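Local coordinates for protein 2-keto-3-deoxy-D-arabinonate dehydratase (Sulfolobus solfataricus, PDB 2Q18) that catalyses the dehydration of 2-dehydro-3-deoxy-D-arabinonate to 2,5-dioxopentanoate in a pentose oxidation pathway, as a metal-dependent homotetramer of the FAH family, at residues A[175-178]-A[179-182]; A[99-103]-A[104-108]; A[264-267]-A[268-272]. All blocks are in the same frame, centred on the assembly; numbering follows the deposited sequence.

Contact 1. Residues A[175-178]-A[179-182]; sequences PLYL and PQSK. With PO4 (phosphate ion), chain B.
Ser181 folds back on the turn before it with two hydrogen bonds. Its N donates to Tyr177 O at 3.0 Å, nearly in line with the carbonyl, and its OG donates to Leu178 O at 2.7 Å, coming from the flank at a C=O...O angle of 118°. OG reaches that carbonyl because chi1 of 82° sets it between the backbone N and the carbonyl carbon. Water links a second pair: one molecule donates to Leu176 O and accepts from Gln180 NE2 at 2.9 Å. Gln180 runs beside Tyr177, its amide steeply inclined to the ring. Both polar ends are taken up across the subunit interface: Tyr177 OH by Arg112 O, the Gln180 amide by Arg112 and Pro113, all of the second subunit. Leu178 CB meets CD of the next residue, Pro179, at 3.5 Å, a closeness set largely by the peptide link. The charged element is Lys182. Bent at chi2 (-80°), it lays CG 3.2 Å from Leu178 O and then extends until NZ donates to O1 of the phosphate at 3.0 Å; Leu178 CD2 lies 3.4 Å from O2 of the same ion. Lys182 binds substrate, and NZ also forms salt bridges with the magnesium ligands Asp164 and Glu143 and a hydrogen bond to Ser166. Anion, lysine and metal-binding carboxylates thus meet in one site; the phosphate, probably from the crystallisation liquor, plausibly occupies part of the substrate pocket.

Contact 2. Residues A[99-103]-A[104-108]; sequences LGKTI and YEKVY
Ile103 lies alongside Tyr104, both side chains pointing the same way at the first turn of helix 103-109. Ile103 CB starts 3.3 Å from Tyr104 N. With chi1 at 55°, CG1 stands between the backbone N and the carbonyl carbon and is brought over one face of the tyrosine ring: it sits 4.1 Å from the ring centroid, 28° off the normal, in a CH-pi contact, with CD2 the nearest ring atom. The chain then extends, and CD1 carries on over the outer part of the ring, 3.9 Å from Tyr104 CE2. The ring's hydroxyl is bonded to Glu171, and the ring packs on Ile81, a substrate-binding residue, close to the bound phosphate.

Just before, Thr102 is the N-cap. Its OG1 accepts from Glu105 N at 3.1 Å, with a nearly straight N-H...O of 160°, and also touches Glu105 CB, while Thr102 O takes Lys106 N at 2.9 Å. One residue on, Val107 N donates to Ile103 O, which also accepts from Asn174 of the second subunit. On the solvent side Glu105 crosses Lys101 at about a right angle. Its carboxylate rests against the lysine's extended methylenes, with OE2 3.6 Å from Lys101 CE; Lys101 NZ stays 4.5 Å from OE2, beyond a salt bridge, and pairs with Asp109 instead.

The chemistry divides the turn in two. The Thr102 hydroxyl gives the amide of Glu105, in the first turn, a side-chain acceptor, whereas the isoleucine over one face probably limits how far the Tyr104 ring can swing, consistent with its hydroxyl staying bonded to Glu171 beside the substrate pocket.

Contact 3. Residues A[264-267]-A[268-272]; sequences KGLK and DEDIV
Leu266 and Lys267 fold against Asp270 and Val272 across a tight turn, with Gly265 leading in. Gly265 O approaches the carboxylate of Asp270 only loosely, but shares with it a donor on Arg214. At Leu266 the backbone comes closer: Leu266 CA lies 3.4 Å from Asp270 OD2. The leucine side chain crosses that of Val272 at about a right angle, with Leu266 CD1 4.0 Å from Val272 CG2, an apolar touch beneath the polar part of the turn. Lys267 closes the contact by its backbone. Its N donates to Asp270 OD2 at 2.8 Å along an almost straight N-H...O of 171°, meeting the oxygen from above the carboxylate plane, 60° out of it. Its carbonyl O accepts from Asp270 N at 3.1 Å, the bond that completes a type II beta turn from Lys267 to Asp270.

Asp270 therefore holds both backbone ends of Lys267, one with its amide and one with its carboxylate. Its CG is turned anti to its own carbonyl carbon (chi1 -81°), which brings OD2 back over the turn. OD2 also forms a salt bridge with Arg214, and that charge would tend to favour the ionised carboxylate. With an alanine in place of Asp270, Lys267 N would probably lose its side-chain acceptor and Arg214 its carboxylate mate, leaving the approach to the turn freer to shift.

The turn leads directly into strand 271-276, which runs between strands 207-214 and 280-288. Asp268 OD1 accepts from Lys288 N, and Asp270 packs on Ile212 and Val286 of these two neighbours. Leu266 and Val272 lean together on Pro142 of strand 140-150, with Val133 and Ile131 of strand 131-133 also against them.

In the fold
From the N terminus, contact 2 comes first, where the hairpin of strands 97-98 and 101-102 turns into helix 103-109. Contact 1 follows, after helix 168-173, shaping the turn into helix 178-182. Contact 3 is last, closing the loop between strand 250-253 and strand 271-276. All three are local and in series; none nests within or crosses another. Contacts 1 and 2 touch through Pro175 CB and Ile103 CD1, 3.6 Å apart, and both meet the second subunit, so the lysine-phosphate site and the Tyr104 ring lie beside a subunit interface. Contact 3, its centre about 20 Å from that of contact 1, leads instead into the sheet that holds strands 207-214, 271-276 and 280-288.

Contact 1. Residues A[175-178]-A[179-182]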
loop_
_atom_site.group_PDB
_atom_site.type_symbol
_atom_site.label_atom_id
_atom_site.label_comp_id
_atom_site.label_asym_id
_atom_site.label_seq_id
_atom_site.Cartn_x
_atom_site.Cartn_y
_atom_site.Cartn_z
ATOM N N PRO A 175 -23.395 32.573 -18.774
ATOM C CA PRO A 175 -23.611 31.539 -17.747
ATOM C C PRO A 175 -22.958 30.196 -18.090
ATOM O O PRO A 175 -22.718 29.383 -17.195
ATOM C CB PRO A 175 -25.136 31.390 -17.705
ATOM C CG PRO A 175 -25.633 31.991 -18.986
ATOM C CD PRO A 175 -24.670 33.087 -19.308
ATOM N N LEU A 176 -22.666 29.983 -19.371
ATOM C CA LEU A 176 -21.988 28.775 -19.831
ATOM C C LEU A 176 -20.495 28.771 -19.488
ATOM O O LEU A 176 -19.821 27.748 -19.652
ATOM C CB LEU A 176 -22.196 28.576 -21.338
ATOM C CG LEU A 176 -23.640 28.348 -21.823
ATOM C CD1 LEU A 176 -23.674 28.199 -23.334
ATOM C CD2 LEU A 176 -24.285 27.133 -21.148
ATOM N N TYR A 177 -19.985 29.913 -19.023
ATOM C CA TYR A 177 -18.595 30.019 -18.568
ATOM C C TYR A 177 -18.454 29.791 -17.060
ATOM O O TYR A 177 -17.348 29.874 -16.516
ATOM C CB TYR A 177 -17.995 31.383 -18.932
ATOM C CG TYR A 177 -17.869 31.677 -20.414
ATOM C CD1 TYR A 177 -17.604 30.665 -21.336
ATOM C CD2 TYR A 177 -17.976 32.987 -20.887
ATOM C CE1 TYR A 177 -17.480 30.941 -22.696
ATOM C CE2 TYR A 177 -17.853 33.278 -22.247
ATOM C CZ TYR A 177 -17.604 32.252 -23.144
ATOM O OH TYR A 177 -17.478 32.536 -24.486
ATOM N N LEU A 178 -19.568 29.515 -16.384
ATOM C CA LEU A 178 -19.556 29.311 -14.935
ATOM C C LEU A 178 -18.507 28.299 -14.438
ATOM O O LEU A 178 -17.795 28.596 -13.478
ATOM C CB LEU A 178 -20.951 28.968 -14.393
ATOM C CG LEU A 178 -21.104 29.081 -12.867
ATOM C CD1 LEU A 178 -21.146 30.541 -12.415
ATOM C CD2 LEU A 178 -22.337 28.337 -12.375
ATOM N N PRO A 179 -18.406 27.108 -15.077
ATOM C CA PRO A 179 -17.364 26.156 -14.639
ATOM C C PRO A 179 -15.945 26.744 -14.669
ATOM O O PRO A 179 -15.187 26.557 -13.717
ATOM C CB PRO A 179 -17.492 25.003 -15.642
ATOM C CG PRO A 179 -18.911 25.072 -16.112
ATOM C CD PRO A 179 -19.226 26.543 -16.170
ATOM N N GLN A 180 -15.606 27.449 -15.748
ATOM C CA GLN A 180 -14.315 28.123 -15.874
ATOM C C GLN A 180 -14.125 29.195 -14.800
ATOM O O GLN A 180 -13.012 29.406 -14.317
ATOM C CB GLN A 180 -14.161 28.754 -17.260
ATOM C CG GLN A 180 -13.917 27.766 -18.380
ATOM C CD GLN A 180 -13.772 28.447 -19.726
ATOM O OE1 GLN A 180 -12.717 29.003 -20.045
ATOM N NE2 GLN A 180 -14.830 28.398 -20.531
ATOM N N SER A 181 -15.219 29.856 -14.431
ATOM C CA SER A 181 -15.184 30.914 -13.429
ATOM C C SER A 181 -15.050 30.360 -12.010
ATOM O O SER A 181 -14.717 31.106 -11.081
ATOM C CB SER A 181 -16.440 31.777 -13.530
ATOM O OG SER A 181 -17.526 31.180 -12.847
ATOM N N LYS A 182 -15.299 29.057 -11.861
ATOM C CA LYS A 182 -15.394 28.413 -10.546
ATOM C C LYS A 182 -14.307 27.383 -10.247
ATOM O O LYS A 182 -13.956 27.193 -9.086
ATOM C CB LYS A 182 -16.757 27.728 -10.385
ATOM C CG LYS A 182 -17.954 28.668 -10.282
ATOM C CD LYS A 182 -18.108 29.232 -8.891
ATOM C CE LYS A 182 -19.373 30.061 -8.780
ATOM N NZ LYS A 182 -19.492 30.657 -7.419
HETATM P P PO4 B . -23.430 31.280 -8.689
HETATM O O1 PO4 B . -22.185 31.769 -7.988
HETATM O O2 PO4 B . -23.092 30.071 -9.516
HETATM O O3 PO4 B . -24.455 30.939 -7.640
HETATM O O4 PO4 B . -23.986 32.357 -9.584
HETATM O O HOH W 1 -17.237 27.057 -19.521
#

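Contact 2. Residues A[99-103]-A[104-108]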
loop_
_atom_site.group_PDB
_atom_site.type_symbol
_atom_site.label_atom_id
_atom_site.label_comp_id
_atom_site.label_asym_id
_atom_site.label_seq_id
_atom_site.Cartn_x
_atom_site.Cartn_y
_atom_site.Cartn_z
ATOM N N LEU A 99 -37.454 34.559 -21.177
ATOM C CA LEU A 99 -38.696 35.335 -21.301
ATOM C C LEU A 99 -38.678 36.599 -20.432
ATOM O O LEU A 99 -39.586 36.826 -19.626
ATOM C CB LEU A 99 -39.941 34.477 -20.998
ATOM C CG LEU A 99 -40.441 33.371 -21.945
ATOM C CD1 LEU A 99 -40.071 33.621 -23.415
ATOM C CD2 LEU A 99 -39.954 32.002 -21.498
ATOM N N GLY A 100 -37.625 37.401 -20.587
ATOM C CA GLY A 100 -37.491 38.674 -19.871
ATOM C C GLY A 100 -37.088 38.588 -18.406
ATOM O O GLY A 100 -36.783 39.609 -17.782
ATOM N N LYS A 101 -37.089 37.378 -17.854
ATOM C CA LYS A 101 -36.734 37.157 -16.455
ATOM C C LYS A 101 -35.327 36.569 -16.365
ATOM O O LYS A 101 -35.019 35.579 -17.039
ATOM C CB LYS A 101 -37.754 36.220 -15.804
ATOM C CG LYS A 101 -37.676 36.127 -14.287
ATOM C CD LYS A 101 -38.723 35.150 -13.760
ATOM C CE LYS A 101 -38.737 35.109 -12.240
ATOM N NZ LYS A 101 -39.800 34.206 -11.705
ATOM N N THR A 102 -34.480 37.182 -15.538
ATOM C CA THR A 102 -33.082 36.757 -15.405
ATOM C C THR A 102 -32.978 35.330 -14.863
ATOM O O THR A 102 -33.785 34.908 -14.027
ATOM C CB THR A 102 -32.241 37.702 -14.498
ATOM O OG1 THR A 102 -32.474 37.390 -13.119
ATOM C CG2 THR A 102 -32.575 39.167 -14.757
ATOM N N ILE A 103 -31.975 34.604 -15.347
ATOM C CA ILE A 103 -31.721 33.225 -14.919
ATOM C C ILE A 103 -31.590 33.087 -13.398
ATOM O O ILE A 103 -32.020 32.085 -12.826
ATOM C CB ILE A 103 -30.488 32.615 -15.638
ATOM C CG1 ILE A 103 -29.244 33.496 -15.446
ATOM C CG2 ILE A 103 -30.794 32.407 -17.121
ATOM C CD1 ILE A 103 -27.938 32.853 -15.894
ATOM N N TYR A 104 -31.021 34.105 -12.752
ATOM C CA TYR A 104 -30.820 34.105 -11.300
ATOM C C TYR A 104 -32.136 34.269 -10.545
ATOM O O TYR A 104 -32.366 33.608 -9.527
ATOM C CB TYR A 104 -29.805 35.185 -10.890
ATOM C CG TYR A 104 -28.459 35.005 -11.557
ATOM C CD1 TYR A 104 -27.523 34.105 -11.048
ATOM C CD2 TYR A 104 -28.133 35.713 -12.712
ATOM C CE1 TYR A 104 -26.293 33.921 -11.666
ATOM C CE2 TYR A 104 -26.902 35.540 -13.337
ATOM C CZ TYR A 104 -25.988 34.641 -12.806
ATOM O OH TYR A 104 -24.772 34.463 -13.424
ATOM N N GLU A 105 -32.994 35.149 -11.053
ATOM C CA GLU A 105 -34.335 35.337 -10.505
ATOM C C GLU A 105 -35.171 34.062 -10.686
ATOM O O GLU A 105 -35.928 33.674 -9.794
ATOM C CB GLU A 105 -35.012 36.528 -11.189
ATOM C CG GLU A 105 -36.174 37.129 -10.414
ATOM C CD GLU A 105 -36.957 38.155 -11.226
ATOM O OE1 GLU A 105 -36.380 38.757 -12.168
ATOM O OE2 GLU A 105 -38.155 38.356 -10.919
ATOM N N LYS A 106 -35.011 33.417 -11.840
ATOM C CA LYS A 106 -35.674 32.145 -12.136
ATOM C C LYS A 106 -35.369 31.048 -11.113
ATOM O O LYS A 106 -36.294 30.466 -10.547
ATOM C CB LYS A 106 -35.332 31.664 -13.545
ATOM C CG LYS A 106 -36.299 32.141 -14.604
ATOM C CD LYS A 106 -36.440 31.100 -15.699
ATOM C CE LYS A 106 -37.813 31.176 -16.348
ATOM N NZ LYS A 106 -38.087 29.967 -17.174
ATOM N N VAL A 107 -34.083 30.783 -10.873
ATOM C CA VAL A 107 -33.663 29.769 -9.893
ATOM C C VAL A 107 -34.154 30.120 -8.490
ATOM O O VAL A 107 -34.572 29.242 -7.732
ATOM C CB VAL A 107 -32.119 29.559 -9.876
ATOM C CG1 VAL A 107 -31.723 28.534 -8.821
ATOM C CG2 VAL A 107 -31.621 29.102 -11.230
ATOM N N TYR A 108 -34.103 31.408 -8.156
ATOM C CA TYR A 108 -34.592 31.903 -6.872
ATOM C C TYR A 108 -36.055 31.515 -6.631
ATOM O O TYR A 108 -36.423 31.125 -5.522
ATOM C CB TYR A 108 -34.418 33.424 -6.794
ATOM C CG TYR A 108 -34.764 34.020 -5.449
ATOM C CD1 TYR A 108 -36.021 34.584 -5.218
ATOM C CD2 TYR A 108 -33.836 34.024 -4.406
ATOM C CE1 TYR A 108 -36.346 35.132 -3.985
ATOM C CE2 TYR A 108 -34.153 34.569 -3.166
ATOM C CZ TYR A 108 -35.408 35.123 -2.965
ATOM O OH TYR A 108 -35.726 35.668 -1.745
#

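Contact 3. Residues A[264-267]-A[268-272]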
loop_
_atom_site.group_PDB
_atom_site.type_symbol
_atom_site.label_atom_id
_atom_site.label_comp_id
_atom_site.label_asym_id
_atom_site.label_seq_id
_atom_site.Cartn_x
_atom_site.Cartn_y
_atom_site.Cartn_z
ATOM N N LYS A 264 -14.356 46.115 -6.510
ATOM C CA LYS A 264 -13.748 45.421 -5.372
ATOM C C LYS A 264 -13.061 44.103 -5.743
ATOM O O LYS A 264 -12.865 43.230 -4.894
ATOM C CB LYS A 264 -14.777 45.216 -4.250
ATOM C CG LYS A 264 -15.342 46.512 -3.655
ATOM C CD LYS A 264 -14.238 47.402 -3.082
ATOM C CE LYS A 264 -14.763 48.750 -2.613
ATOM N NZ LYS A 264 -15.558 48.636 -1.363
ATOM N N GLY A 265 -12.687 43.975 -7.013
ATOM C CA GLY A 265 -11.980 42.799 -7.501
ATOM C C GLY A 265 -10.672 42.560 -6.771
ATOM O O GLY A 265 -9.896 43.492 -6.526
ATOM N N LEU A 266 -10.440 41.300 -6.412
ATOM C CA LEU A 266 -9.214 40.874 -5.743
ATOM C C LEU A 266 -7.980 41.141 -6.592
ATOM O O LEU A 266 -8.025 41.038 -7.818
ATOM C CB LEU A 266 -9.296 39.372 -5.443
ATOM C CG LEU A 266 -9.644 38.821 -4.055
ATOM C CD1 LEU A 266 -10.468 39.761 -3.177
ATOM C CD2 LEU A 266 -10.308 37.447 -4.183
ATOM N N LYS A 267 -6.877 41.486 -5.938
ATOM C CA LYS A 267 -5.584 41.508 -6.618
ATOM C C LYS A 267 -4.469 40.852 -5.815
ATOM O O LYS A 267 -4.642 40.526 -4.643
ATOM C CB LYS A 267 -5.197 42.917 -7.106
ATOM C CG LYS A 267 -5.303 44.030 -6.093
ATOM C CD LYS A 267 -4.980 45.402 -6.731
ATOM C CE LYS A 267 -6.033 45.823 -7.757
ATOM N NZ LYS A 267 -5.770 47.177 -8.327
ATOM N N ASP A 268 -3.334 40.644 -6.475
ATOM C CA ASP A 268 -2.174 39.999 -5.880
ATOM C C ASP A 268 -1.854 40.602 -4.515
ATOM O O ASP A 268 -1.864 41.826 -4.348
ATOM C CB ASP A 268 -0.973 40.125 -6.818
ATOM C CG ASP A 268 0.116 39.114 -6.516
ATOM O OD1 ASP A 268 -0.128 37.897 -6.683
ATOM O OD2 ASP A 268 1.225 39.535 -6.128
ATOM N N GLU A 269 -1.614 39.718 -3.544
ATOM C CA GLU A 269 -1.221 40.068 -2.167
ATOM C C GLU A 269 -2.346 40.582 -1.256
ATOM O O GLU A 269 -2.094 40.863 -0.083
ATOM C CB GLU A 269 0.016 40.996 -2.114
ATOM C CG GLU A 269 1.267 40.494 -2.865
ATOM C CD GLU A 269 1.787 39.127 -2.400
ATOM O OE1 GLU A 269 1.404 38.651 -1.303
ATOM O OE2 GLU A 269 2.594 38.523 -3.143
ATOM N N ASP A 270 -3.575 40.686 -1.771
ATOM C CA ASP A 270 -4.742 40.944 -0.914
ATOM C C ASP A 270 -4.837 39.866 0.161
ATOM O O ASP A 270 -4.376 38.743 -0.042
ATOM C CB ASP A 270 -6.053 40.932 -1.717
ATOM C CG ASP A 270 -6.331 42.247 -2.446
ATOM O OD1 ASP A 270 -5.611 43.249 -2.220
ATOM O OD2 ASP A 270 -7.288 42.269 -3.250
ATOM N N ILE A 271 -5.435 40.210 1.298
ATOM C CA ILE A 271 -5.726 39.226 2.332
ATOM C C ILE A 271 -7.237 39.137 2.497
ATOM O O ILE A 271 -7.902 40.139 2.783
ATOM C CB ILE A 271 -5.071 39.567 3.707
ATOM C CG1 ILE A 271 -3.575 39.927 3.571
ATOM C CG2 ILE A 271 -5.309 38.436 4.714
ATOM C CD1 ILE A 271 -2.670 38.852 2.947
ATOM N N VAL A 272 -7.766 37.931 2.306
ATOM C CA VAL A 272 -9.189 37.671 2.474
ATOM C C VAL A 272 -9.410 36.998 3.821
ATOM O O VAL A 272 -8.811 35.960 4.118
ATOM C CB VAL A 272 -9.752 36.799 1.316
ATOM C CG1 VAL A 272 -11.227 36.468 1.544
ATOM C CG2 VAL A 272 -9.563 37.502 -0.020
#